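Local structure of MdcA (Pseudomonas aeruginosa, 5VIT) at residues 461-465 / 466-470; 486-490 / 491-495. The protein is the alpha subunit of malonate decarboxylase, probably the transferase that passes malonate onto the acyl carrier protein of the complex in exchange for acetate. All coordinates share one frame; numbering follows the deposited sequence.

Contact 1: 461-465 / 466-470; sequences HVLTE and EGIAY
Thr464 and Glu466 run side by side at the turn of a tight beta hairpin, in which 461-464 turns back through Glu465 and Glu466 into 467-469; Thr464 CG2 lies 3.4 Å from Glu466 CB. The acid chain then bends at its second torsion (chi2 -84°), and its carboxylate forms a salt bridge with Arg86 of the MdcC chain. This ionic partner, with Glu465 OE2 hydrogen-bonded to Thr423, probably eases the closeness of the two acids, whose OE2 atoms are 4.2 Å apart. Glycine suits position 467, where a CB would press on the preceding carbonyl oxygen.

Val462 and Ala469 form the hydrogen-bonded pair at the heart of the ladder: Val462 N donates a hydrogen bond to Ala469 O at 3.0 Å, and Ala469 N donates one to Val462 O at 2.8 Å. The pairing sets Val462 CB 4.3 Å from Ala469 CB, on the face that Phe432 packs against, where a branched and a small apolar side chain suit the interior. On the other face, Leu463 CD1 reaches Ile468 CG1 at 3.9 Å.

At the open end the His461 and Tyr470 rings meet rim to rim, planes at 72° and His461 CD2 3.4 Å from Tyr470 CD2. Ile468 CG2 packs beside the pair, at the edge of the imidazole and over the centre of one phenol face. Both polar ends are engaged beyond the hairpin, His461 NE2 by His252 and Tyr470 OH by Gly247 O.

Strand 461-464 pairs in parallel with strand 416-420 and strand 467-469 antiparallel with 511-512, which places the hairpin toward one end of a mixed sheet. Helix 235-250 packs on the Leu463 and Ile468 face, while Phe432 of strand 432-433 touches Val462 and Thr464 on the other.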
loop_
_atom_site.group_PDB
_atom_site.type_symbol
_atom_site.label_atom_id
_atom_site.label_comp_id
_atom_site.label_asym_id
_atom_site.label_seq_id
_atom_site.Cartn_x
_atom_site.Cartn_y
_atom_site.Cartn_z
ATOM N N HIS A 461 -9.731 4.799 6.465
ATOM C CA HIS A 461 -9.052 3.743 5.712
ATOM C C HIS A 461 -9.976 3.159 4.672
ATOM O O HIS A 461 -11.086 2.725 4.996
ATOM C CB HIS A 461 -8.590 2.585 6.614
ATOM C CG HIS A 461 -7.551 2.949 7.629
ATOM N ND1 HIS A 461 -7.859 3.604 8.803
ATOM C CD2 HIS A 461 -6.218 2.700 7.673
ATOM C CE1 HIS A 461 -6.757 3.769 9.514
ATOM N NE2 HIS A 461 -5.748 3.229 8.852
ATOM N N VAL A 462 -9.519 3.113 3.427
ATOM C CA VAL A 462 -10.214 2.307 2.439
ATOM C C VAL A 462 -9.364 1.081 2.179
ATOM O O VAL A 462 -8.184 1.190 1.828
ATOM C CB VAL A 462 -10.488 3.063 1.136
ATOM C CG1 VAL A 462 -10.928 2.079 0.031
ATOM C CG2 VAL A 462 -11.564 4.096 1.367
ATOM N N LEU A 463 -9.957 -0.084 2.400
ATOM C CA LEU A 463 -9.238 -1.332 2.270
ATOM C C LEU A 463 -9.896 -2.152 1.185
ATOM O O LEU A 463 -11.105 -2.400 1.210
ATOM C CB LEU A 463 -9.208 -2.089 3.597
ATOM C CG LEU A 463 -8.874 -3.588 3.594
ATOM C CD1 LEU A 463 -7.628 -3.940 2.781
ATOM C CD2 LEU A 463 -8.742 -4.098 5.040
ATOM N N THR A 464 -9.058 -2.592 0.255
ATOM C CA THR A 464 -9.478 -3.226 -0.981
ATOM C C THR A 464 -8.543 -4.430 -1.248
ATOM O O THR A 464 -7.495 -4.503 -0.638
ATOM C CB THR A 464 -9.432 -2.141 -2.085
ATOM O OG1 THR A 464 -10.744 -1.587 -2.324
ATOM C CG2 THR A 464 -8.815 -2.609 -3.280
ATOM N N GLU A 465 -8.886 -5.370 -2.131
ATOM C CA GLU A 465 -7.918 -6.424 -2.481
ATOM C C GLU A 465 -6.606 -5.862 -3.087
ATOM O O GLU A 465 -5.591 -6.556 -3.110
ATOM C CB GLU A 465 -8.547 -7.455 -3.445
ATOM C CG GLU A 465 -8.563 -7.091 -4.936
ATOM C CD GLU A 465 -9.731 -6.200 -5.353
ATOM O OE1 GLU A 465 -10.440 -5.668 -4.477
ATOM O OE2 GLU A 465 -9.950 -6.030 -6.571
ATOM N N GLU A 466 -6.634 -4.618 -3.567
ATOM C CA GLU A 466 -5.460 -3.914 -4.089
ATOM C C GLU A 466 -4.537 -3.356 -3.012
ATOM O O GLU A 466 -3.317 -3.291 -3.193
ATOM C CB GLU A 466 -5.903 -2.759 -4.981
ATOM C CG GLU A 466 -6.736 -3.191 -6.166
ATOM C CD GLU A 466 -5.874 -3.642 -7.320
ATOM O OE1 GLU A 466 -4.895 -2.940 -7.641
ATOM O OE2 GLU A 466 -6.170 -4.695 -7.910
ATOM N N GLY A 467 -5.121 -2.928 -1.896
ATOM C CA GLY A 467 -4.343 -2.300 -0.852
ATOM C C GLY A 467 -5.148 -1.395 0.052
ATOM O O GLY A 467 -6.381 -1.352 0.001
ATOM N N ILE A 468 -4.431 -0.668 0.896
ATOM C CA ILE A 468 -5.044 0.233 1.850
ATOM C C ILE A 468 -4.749 1.667 1.434
ATOM O O ILE A 468 -3.609 2.008 1.184
ATOM C CB ILE A 468 -4.524 -0.006 3.288
ATOM C CG1 ILE A 468 -4.798 -1.448 3.723
ATOM C CG2 ILE A 468 -5.163 0.998 4.258
ATOM C CD1 ILE A 468 -4.096 -1.895 5.050
ATOM N N ALA A 469 -5.779 2.499 1.349
ATOM C CA ALA A 469 -5.577 3.934 1.252
ATOM C C ALA A 469 -5.768 4.529 2.634
ATOM O O ALA A 469 -6.845 4.378 3.224
ATOM C CB ALA A 469 -6.543 4.563 0.257
ATOM N N TYR A 470 -4.727 5.188 3.154
ATOM C CA TYR A 470 -4.769 5.798 4.497
ATOM C C TYR A 470 -5.325 7.222 4.450
ATOM O O TYR A 470 -4.583 8.201 4.603
ATOM C CB TYR A 470 -3.372 5.811 5.131
ATOM C CG TYR A 470 -2.833 4.433 5.468
ATOM C CD1 TYR A 470 -2.011 3.750 4.577
ATOM C CD2 TYR A 470 -3.153 3.814 6.676
ATOM C CE1 TYR A 470 -1.517 2.491 4.882
ATOM C CE2 TYR A 470 -2.663 2.545 6.987
ATOM C CZ TYR A 470 -1.841 1.893 6.089
ATOM O OH TYR A 470 -1.341 0.633 6.381
#

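Contact 2: 486-490 / 491-495; sequences AVAGI and SPIGL
Ser491 folds its hydroxyl back onto the carbonyl of Ala488, OG donating to Ala488 O at 2.6 Å from a position 36° out of the carbonyl plane. The same oxygen is approached by Ser491 N at 3.4 Å, a weak bond that closes a type II' turn from Ala488 to Ser491. Gly489, with a positive phi of 64°, suits the second position of that turn.

While donating to Ala488 O, the serine hydroxyl also accepts a hydrogen bond, from Gly494 N to Ser491 OG over 3.0 Å, forming an ST motif. This double role depends on the first torsion (chi1 65°), which tucks OG between the serine's own N and carbonyl carbon. One residue further on, Leu495 N bonds Ser491 O at 2.8 Å.

Gly494 also brings its CA within 3.1 Å of Gly489 O in a CA-H...O contact, where a side chain would clash with the turn; its own carbonyl oxygen accepts from Arg61 of the MdcC chain. The small methyl of Ala488 sits beside Ser491 OG and Gly494 N and its CB meets Ile493 CG2 at 3.8 Å, and Leu495 CD2 lies 4.1 Å from Ile490 CB.

One serine thus joins the turn to the helical bend of 492-495 through a chain of two hydrogen bonds, Gly494 N to OG and OG to Ala488 O, giving an irregular loop a defined shape.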
loop_
_atom_site.group_PDB
_atom_site.type_symbol
_atom_site.label_atom_id
_atom_site.label_comp_id
_atom_site.label_asym_id
_atom_site.label_seq_id
_atom_site.Cartn_x
_atom_site.Cartn_y
_atom_site.Cartn_z
ATOM N N ALA A 486 -6.029 5.186 -6.281
ATOM C CA ALA A 486 -4.879 4.263 -6.230
ATOM C C ALA A 486 -5.221 2.849 -5.750
ATOM O O ALA A 486 -4.491 1.915 -6.036
ATOM C CB ALA A 486 -3.782 4.829 -5.349
ATOM N N VAL A 487 -6.314 2.666 -5.021
ATOM C CA VAL A 487 -6.639 1.311 -4.586
ATOM C C VAL A 487 -7.962 0.831 -5.155
ATOM O O VAL A 487 -8.470 -0.185 -4.736
ATOM C CB VAL A 487 -6.686 1.181 -3.044
ATOM C CG1 VAL A 487 -5.372 1.642 -2.452
ATOM C CG2 VAL A 487 -7.847 1.964 -2.467
ATOM N N ALA A 488 -8.497 1.544 -6.141
ATOM C CA ALA A 488 -9.821 1.237 -6.671
ATOM C C ALA A 488 -9.775 0.274 -7.855
ATOM O O ALA A 488 -10.818 -0.030 -8.455
ATOM C CB ALA A 488 -10.537 2.532 -7.066
ATOM N N GLY A 489 -8.586 -0.218 -8.180
ATOM C CA GLY A 489 -8.407 -1.186 -9.253
ATOM C C GLY A 489 -8.752 -0.678 -10.652
ATOM O O GLY A 489 -8.374 0.425 -11.037
ATOM N N ILE A 490 -9.474 -1.491 -11.417
ATOM C CA ILE A 490 -9.845 -1.125 -12.774
ATOM C C ILE A 490 -11.324 -0.738 -12.852
ATOM O O ILE A 490 -11.943 -0.816 -13.913
ATOM C CB ILE A 490 -9.535 -2.269 -13.758
ATOM C CG1 ILE A 490 -10.358 -3.505 -13.407
ATOM C CG2 ILE A 490 -8.023 -2.590 -13.747
ATOM C CD1 ILE A 490 -10.095 -4.681 -14.319
ATOM N N SER A 491 -11.872 -0.326 -11.708
ATOM C CA SER A 491 -13.171 0.340 -11.624
ATOM C C SER A 491 -13.085 1.701 -12.313
ATOM O O SER A 491 -11.977 2.210 -12.519
ATOM C CB SER A 491 -13.585 0.534 -10.150
ATOM O OG SER A 491 -12.683 1.428 -9.517
ATOM N N PRO A 492 -14.236 2.310 -12.651
ATOM C CA PRO A 492 -14.136 3.638 -13.277
ATOM C C PRO A 492 -13.322 4.637 -12.436
ATOM O O PRO A 492 -12.572 5.418 -12.995
ATOM C CB PRO A 492 -15.602 4.083 -13.396
ATOM C CG PRO A 492 -16.403 2.787 -13.396
ATOM C CD PRO A 492 -15.634 1.834 -12.546
ATOM N N ILE A 493 -13.469 4.609 -11.117
ATOM C CA ILE A 493 -12.628 5.407 -10.227
ATOM C C ILE A 493 -11.127 4.985 -10.298
ATOM O O ILE A 493 -10.213 5.824 -10.412
ATOM C CB ILE A 493 -13.175 5.312 -8.774
ATOM C CG1 ILE A 493 -14.560 5.980 -8.697
ATOM C CG2 ILE A 493 -12.195 5.896 -7.752
ATOM C CD1 ILE A 493 -14.576 7.441 -9.183
ATOM N N GLY A 494 -10.872 3.682 -10.278
ATOM C CA GLY A 494 -9.504 3.197 -10.362
ATOM C C GLY A 494 -8.808 3.523 -11.667
ATOM O O GLY A 494 -7.581 3.685 -11.691
ATOM N N LEU A 495 -9.577 3.634 -12.755
ATOM C CA LEU A 495 -8.984 3.938 -14.062
ATOM C C LEU A 495 -8.480 5.395 -14.134
ATOM O O LEU A 495 -7.722 5.745 -15.036
ATOM C CB LEU A 495 -9.978 3.645 -15.191
ATOM C CG LEU A 495 -10.334 2.158 -15.374
ATOM C CD1 LEU A 495 -11.387 1.985 -16.446
ATOM C CD2 LEU A 495 -9.085 1.316 -15.705
#

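How the contacts relate
Contacts 1 and 2 follow each other along the chain, helix 477-486 leading from the first towards the second, and their centres lie 11 Å apart. Both are largely buried, although Leu495 of contact 2 is exposed. Contact 1 belongs to a mixed sheet and relies on repeated backbone pairing with apolar and aromatic packing; contact 2 is a loop in which the hydroxyl and backbone of one serine supply most of the polar bonds, with glycines at the tight points. They touch at Val487: its CG1 packs on the backbone of Ile468 and Ala469, and its carbonyl oxygen lies near Glu466 CB. Phe432 contacts residues of both. MdcC meets each, through Glu466 and the Gly494 carbonyl.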